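Local structure of imine reductase (Bacillus cereus, 4D3D) at residues T196-L199 with S200-H203; S223-M226 with S227-K231. The protein is an NADPH-dependent oxidoreductase that reduces the cyclic imine 2-methylpyrroline with S-selectivity. All coordinates share one frame; numbering follows the deposited sequence.

Contact 1: residues T196-L199 with S200-H203; sequences TAML and SYLH
S200 turns back on the preceding turn of its helix and binds the carbonyl of A197. Its CB lies 3.5 Å from A197 O and 3.7 Å from T196 O. From there a chi1 of 79° tucks OG back over the helix backbone, toward the turn before, and the hydroxyl donates to A197 O across 2.7 Å. It approaches well off the line of the C=O bond, with a C=O...OG angle of 124°, leaving the straighter approach to Y201 N. A197 O therefore takes two bonds, one from the side chain of S200 and one from the backbone of Y201, and the buried hydroxyl is satisfied without leaving its own helix. The regular i to i+4 bonds continue on both sides, from S200 N to T196 O and from L202 N to M198 O. On other faces the contacts are apolar: M198 CE stands 4.3 Å from CD2 of the Y201 ring, and L199 CD2 lies 4.1 Å from L202 CD1, the two leucine chains crossing at a slant. All eight residues are buried. Y201 packs on A215 and A222 of helix 215-242, L199 reaches L275 of helix 274-288, and T196 and S200 pack against S200 and T196 of the second subunit, so this part of helix 182-210 lies in the dimer interface.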
ATOM      1  N   THR B 196       4.668  -1.718  -3.921  1.00 11.47           N
ATOM      2  CA  THR B 196       5.150  -1.061  -2.736  1.00 12.40           C
ATOM      3  C   THR B 196       4.333  -1.547  -1.538  1.00 11.67           C
ATOM      4  O   THR B 196       4.895  -1.872  -0.489  1.00 10.92           O
ATOM      5  CB  THR B 196       5.094   0.455  -2.878  1.00 14.62           C
ATOM      6  OG1 THR B 196       5.746   0.911  -4.099  1.00 13.79           O
ATOM      7  CG2 THR B 196       5.856   1.133  -1.749  1.00 15.19           C
ATOM      8  N   ALA B 197       3.031  -1.556  -1.676  1.00 12.80           N
ATOM      9  CA  ALA B 197       2.155  -2.033  -0.580  1.00 12.72           C
ATOM     10  C   ALA B 197       2.367  -3.526  -0.292  1.00 15.40           C
ATOM     11  O   ALA B 197       2.462  -3.937   0.889  1.00 13.17           O
ATOM     12  CB  ALA B 197       0.751  -1.757  -0.905  1.00 12.14           C
ATOM     13  N   MET B 198       2.506  -4.365  -1.341  1.00 14.36           N
ATOM     14  CA  MET B 198       2.760  -5.783  -1.049  1.00 14.59           C
ATOM     15  C   MET B 198       4.121  -6.043  -0.420  1.00 13.91           C
ATOM     16  O   MET B 198       4.268  -6.896   0.512  1.00 14.34           O
ATOM     17  CB  MET B 198       2.573  -6.618  -2.307  1.00 13.96           C
ATOM     18  CG  MET B 198       1.134  -6.785  -2.678  1.00 14.88           C
ATOM     19  SD  MET B 198      -0.019  -7.484  -1.476  1.00 18.37           S
ATOM     20  CE  MET B 198       0.699  -9.114  -1.257  1.00 21.51           C
ATOM     21  N   LEU B 199       5.162  -5.289  -0.789  1.00 12.63           N
ATOM     22  CA  LEU B 199       6.398  -5.420  -0.088  1.00 13.81           C
ATOM     23  C   LEU B 199       6.257  -4.982   1.390  1.00 13.95           C
ATOM     24  O   LEU B 199       6.946  -5.503   2.270  1.00 14.13           O
ATOM     25  CB  LEU B 199       7.590  -4.617  -0.673  1.00 15.47           C
ATOM     26  CG  LEU B 199       8.224  -5.241  -1.918  1.00 20.72           C
ATOM     27  CD1 LEU B 199       9.616  -4.746  -2.191  1.00 20.17           C
ATOM     28  CD2 LEU B 199       8.065  -6.681  -2.078  1.00 25.84           C
ATOM     29  N   SER B 200       5.453  -3.955   1.644  1.00 12.84           N
ATOM     30  CA  SER B 200       5.305  -3.544   3.031  1.00 12.08           C
ATOM     31  C   SER B 200       4.629  -4.615   3.875  1.00 13.01           C
ATOM     32  O   SER B 200       4.970  -4.768   5.043  1.00 14.44           O
ATOM     33  CB  SER B 200       4.479  -2.232   3.127  1.00 12.44           C
ATOM     34  OG  SER B 200       3.096  -2.351   3.014  1.00 15.28           O
ATOM     35  N   TYR B 201       3.726  -5.364   3.274  1.00 13.59           N
ATOM     36  CA  TYR B 201       3.093  -6.562   3.881  1.00 14.54           C
ATOM     37  C   TYR B 201       4.151  -7.603   4.210  1.00 15.00           C
ATOM     38  O   TYR B 201       4.234  -8.108   5.353  1.00 14.70           O
ATOM     39  CB  TYR B 201       2.007  -7.142   3.028  1.00 15.26           C
ATOM     40  CG  TYR B 201       1.627  -8.514   3.441  1.00 15.43           C
ATOM     41  CD1 TYR B 201       0.932  -8.743   4.629  1.00 17.09           C
ATOM     42  CD2 TYR B 201       2.139  -9.637   2.741  1.00 16.48           C
ATOM     43  CE1 TYR B 201       0.681 -10.054   5.075  1.00 18.68           C
ATOM     44  CE2 TYR B 201       1.888 -10.931   3.142  1.00 18.63           C
ATOM     45  CZ  TYR B 201       1.177 -11.162   4.297  1.00 19.61           C
ATOM     46  OH  TYR B 201       0.909 -12.471   4.748  1.00 19.28           O
ATOM     47  N   LEU B 202       5.045  -7.905   3.265  1.00 14.34           N
ATOM     48  CA  LEU B 202       6.161  -8.876   3.558  1.00 14.95           C
ATOM     49  C   LEU B 202       7.099  -8.425   4.634  1.00 15.23           C
ATOM     50  O   LEU B 202       7.602  -9.215   5.480  1.00 15.11           O
ATOM     51  CB  LEU B 202       6.939  -9.199   2.288  1.00 15.03           C
ATOM     52  CG  LEU B 202       6.101  -9.913   1.203  1.00 15.43           C
ATOM     53  CD1 LEU B 202       6.910 -10.031  -0.074  1.00 15.26           C
ATOM     54  CD2 LEU B 202       5.598 -11.280   1.537  1.00 15.54           C
ATOM     55  N   HIS B 203       7.396  -7.145   4.624  1.00 13.61           N
ATOM     56  CA  HIS B 203       8.225  -6.509   5.580  1.00 15.28           C
ATOM     57  C   HIS B 203       7.593  -6.608   7.031  1.00 14.14           C
ATOM     58  O   HIS B 203       8.302  -7.044   7.984  1.00 14.83           O
ATOM     59  CB  HIS B 203       8.455  -5.068   5.205  1.00 14.96           C
ATOM     60  CG  HIS B 203       9.455  -4.398   6.071  1.00 15.41           C
ATOM     61  ND1 HIS B 203       9.100  -3.697   7.226  1.00 15.48           N
ATOM     62  CD2 HIS B 203      10.806  -4.376   6.034  1.00 13.24           C
ATOM     63  CE1 HIS B 203      10.196  -3.292   7.855  1.00 14.37           C
ATOM     64  NE2 HIS B 203      11.242  -3.648   7.120  1.00 15.14           N
TER

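Contact 2: residues S223-M226 with S227-K231; sequences SAMM and SSLPK. With P4C (O-acetaldehydyl-hexaethylene glycol), chain E.
M225 and S228 meet on one face of the helix, joined by a polar bond and by a shared ligand. Among the hydrogen bonds, S228 OG donates to M225 O at 2.7 Å, its chi1 of 79° turning the hydroxyl back over the previous turn. S227 N makes the usual i to i+4 bond to S223 O. Further on the pattern shifts: S228 N bonds only weakly to A224 O and to M225 O, while L229 N reaches M226 O at 3.1 Å from above the carbonyl plane. P230, whose nitrogen carries no hydrogen, brings its CD within 3.5 Å of the same M226 O, and the helix kinks here. Apolar contact comes from M225, bent at chi2 and chi3, whose SD lies 4.1 Å from L229 CD2. The bound glycol ether runs along this face: its C21 is 3.3 Å from A224 CB, its O16 is 3.2 Å from M225 CE, and its C17 is 3.0 Å from S228 OG. Through S227 and P230 the same segment packs against P230 and S227 of the second subunit, so this length of helix 215-242 has the glycol on one side and the dimer partner on another.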
ATOM      1  N   SER B 223      -5.278  -7.919   6.413  1.00 17.06           N
ATOM      2  CA  SER B 223      -6.411  -7.706   5.556  1.00 19.67           C
ATOM      3  C   SER B 223      -7.225  -6.517   5.931  1.00 17.87           C
ATOM      4  O   SER B 223      -7.618  -5.740   5.067  1.00 20.01           O
ATOM      5  CB  SER B 223      -7.335  -8.958   5.462  1.00 21.83           C
ATOM      6  OG  SER B 223      -6.562 -10.019   4.998  1.00 24.13           O
ATOM      7  N   ALA B 224      -7.521  -6.360   7.219  1.00 17.53           N
ATOM      8  CA  ALA B 224      -8.341  -5.271   7.694  1.00 20.57           C
ATOM      9  C   ALA B 224      -7.644  -3.911   7.409  1.00 17.32           C
ATOM     10  O   ALA B 224      -8.320  -2.958   6.991  1.00 19.29           O
ATOM     11  CB  ALA B 224      -8.642  -5.399   9.192  1.00 22.57           C
ATOM     12  N   MET B 225      -6.353  -3.855   7.591  1.00 19.38           N
ATOM     13  CA  MET B 225      -5.657  -2.581   7.338  1.00 17.75           C
ATOM     14  C   MET B 225      -5.744  -2.248   5.858  1.00 17.37           C
ATOM     15  O   MET B 225      -6.102  -1.107   5.461  1.00 17.68           O
ATOM     16  CB  MET B 225      -4.221  -2.641   7.793  1.00 17.15           C
ATOM     17  CG  MET B 225      -3.377  -1.404   7.394  1.00 17.84           C
ATOM     18  SD  MET B 225      -4.031   0.156   8.038  1.00 19.95           S
ATOM     19  CE  MET B 225      -3.666   0.030   9.730  1.00 20.78           C
ATOM     20  N   MET B 226      -5.460  -3.224   5.006  1.00 18.05           N
ATOM     21  CA  MET B 226      -5.536  -2.980   3.566  0.50 17.37           C
ATOM     22  C   MET B 226      -6.891  -2.541   3.073  1.00 17.25           C
ATOM     23  O   MET B 226      -7.021  -1.605   2.287  1.00 17.01           O
ATOM     24  CB  MET B 226      -5.125  -4.231   2.796  0.50 17.38           C
ATOM     25  CG  MET B 226      -3.684  -4.514   3.009  0.50 17.14           C
ATOM     26  SD  MET B 226      -3.207  -6.133   2.429  0.50 15.61           S
ATOM     27  CE  MET B 226      -1.504  -5.821   2.276  0.50 15.07           C
ATOM     28  N   SER B 227      -7.956  -3.199   3.599  1.00 16.82           N
ATOM     29  CA  SER B 227      -9.285  -2.875   3.248  1.00 18.63           C
ATOM     30  C   SER B 227      -9.713  -1.517   3.738  1.00 17.51           C
ATOM     31  O   SER B 227     -10.673  -0.900   3.179  1.00 17.38           O
ATOM     32  CB  SER B 227     -10.254  -3.977   3.786  1.00 19.30           C
ATOM     33  OG  SER B 227     -10.030  -5.142   3.033  1.00 20.97           O
ATOM     34  N   SER B 228      -9.029  -1.001   4.747  1.00 16.04           N
ATOM     35  CA  SER B 228      -9.360   0.343   5.253  1.00 18.81           C
ATOM     36  C   SER B 228      -8.764   1.480   4.398  1.00 16.96           C
ATOM     37  O   SER B 228      -9.192   2.643   4.503  1.00 16.24           O
ATOM     38  CB  SER B 228      -8.896   0.536   6.689  1.00 21.03           C
ATOM     39  OG  SER B 228      -7.479   0.816   6.758  1.00 17.45           O
ATOM     40  N   LEU B 229      -7.793   1.157   3.555  1.00 15.70           N
ATOM     41  CA  LEU B 229      -7.048   2.263   2.869  1.00 15.31           C
ATOM     42  C   LEU B 229      -7.889   3.073   1.888  1.00 17.75           C
ATOM     43  O   LEU B 229      -7.755   4.272   1.843  1.00 15.53           O
ATOM     44  CB  LEU B 229      -5.775   1.762   2.242  1.00 15.26           C
ATOM     45  CG  LEU B 229      -4.738   1.119   3.207  1.00 16.84           C
ATOM     46  CD1 LEU B 229      -3.517   0.665   2.493  1.00 18.79           C
ATOM     47  CD2 LEU B 229      -4.391   1.984   4.404  1.00 19.25           C
ATOM     48  N   PRO B 230      -8.843   2.442   1.180  1.00 16.26           N
ATOM     49  CA  PRO B 230      -9.753   3.263   0.304  1.00 18.70           C
ATOM     50  C   PRO B 230     -10.508   4.370   1.028  1.00 16.95           C
ATOM     51  O   PRO B 230     -10.762   5.392   0.454  1.00 16.92           O
ATOM     52  CB  PRO B 230     -10.720   2.207  -0.332  1.00 20.65           C
ATOM     53  CG  PRO B 230      -9.880   0.911  -0.290  1.00 20.80           C
ATOM     54  CD  PRO B 230      -9.053   0.987   0.989  1.00 18.92           C
ATOM     55  N   LYS B 231     -10.862   4.145   2.305  1.00 17.35           N
ATOM     56  CA  LYS B 231     -11.591   5.161   3.061  1.00 18.21           C
ATOM     57  C   LYS B 231     -10.724   6.396   3.293  1.00 14.78           C
ATOM     58  O   LYS B 231     -11.194   7.518   3.249  1.00 16.10           O
ATOM     59  CB  LYS B 231     -12.075   4.549   4.384  1.00 20.36           C
ATOM     60  CG  LYS B 231     -12.925   3.292   4.211  1.00 26.84           C
TER
HETATM   61  O1  P4C E1308     -10.962   6.417   7.935  1.00 42.88           O
HETATM   62  C2  P4C E1308     -11.234   7.705   7.284  1.00 43.86           C
HETATM   63  C3  P4C E1308     -10.827   8.965   8.069  1.00 42.78           C
HETATM   64  O4  P4C E1308      -9.779   9.651   7.413  1.00 46.76           O
HETATM   65  C5  P4C E1308      -9.056  10.708   8.092  1.00 45.59           C
HETATM   66  C6  P4C E1308      -8.221  10.154   9.246  1.00 44.51           C
HETATM   67  O7  P4C E1308      -6.853  10.620   9.298  1.00 51.16           O
HETATM   68  C8  P4C E1308      -6.012   9.928  10.291  1.00 50.70           C
HETATM   69  C9  P4C E1308      -4.579   9.639   9.726  1.00 48.17           C
HETATM   70  O10 P4C E1308      -3.632   8.772  10.510  1.00 47.38           O
HETATM   71  C11 P4C E1308      -3.894   7.692  11.469  1.00 48.05           C
HETATM   72  C12 P4C E1308      -3.520   6.228  11.033  1.00 49.24           C
HETATM   73  O13 P4C E1308      -4.552   5.190  11.416  1.00 51.38           O
HETATM   74  C14 P4C E1308      -4.485   3.766  10.999  1.00 48.53           C
HETATM   75  C15 P4C E1308      -5.857   2.997  11.062  1.00 47.78           C
HETATM   76  O16 P4C E1308      -6.120   2.068   9.896  1.00 56.22           O
HETATM   77  C17 P4C E1308      -7.295   1.143   9.709  1.00 37.35           C
HETATM   78  C18 P4C E1308      -7.556   0.121  10.912  1.00 42.09           C
HETATM   79  O19 P4C E1308      -7.375  -1.322  10.588  1.00 39.45           O
HETATM   80  C20 P4C E1308      -7.445  -2.013  11.910  1.00 52.32           C
HETATM   81  C21 P4C E1308      -7.784  -3.481  11.684  1.00 56.40           C
HETATM   82  O22 P4C E1308      -7.613  -4.300  12.877  1.00 47.40           O

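Overall arrangement
Contacts 1 and 2 lie on consecutive helices, 182-210 and 215-242, of the C-terminal domain, with centres about 14 Å apart. They approach each other where, in one of the two modelled conformers of M226, its CE lies 3.8 Å from Y201 CB. The second subunit joins them again: A197 of contact 1 packs on L229 of the other chain, and the pairing occurs in both directions across the dimer. A224, M225 and S228 of contact 2 belong to the glycol pocket, whereas the side chain of M198 in contact 1 stays about 7 Å from a bound glycol. Both contacts touch the second subunit and so form part of the helical dimer interface, consistent with the known dimers of this family.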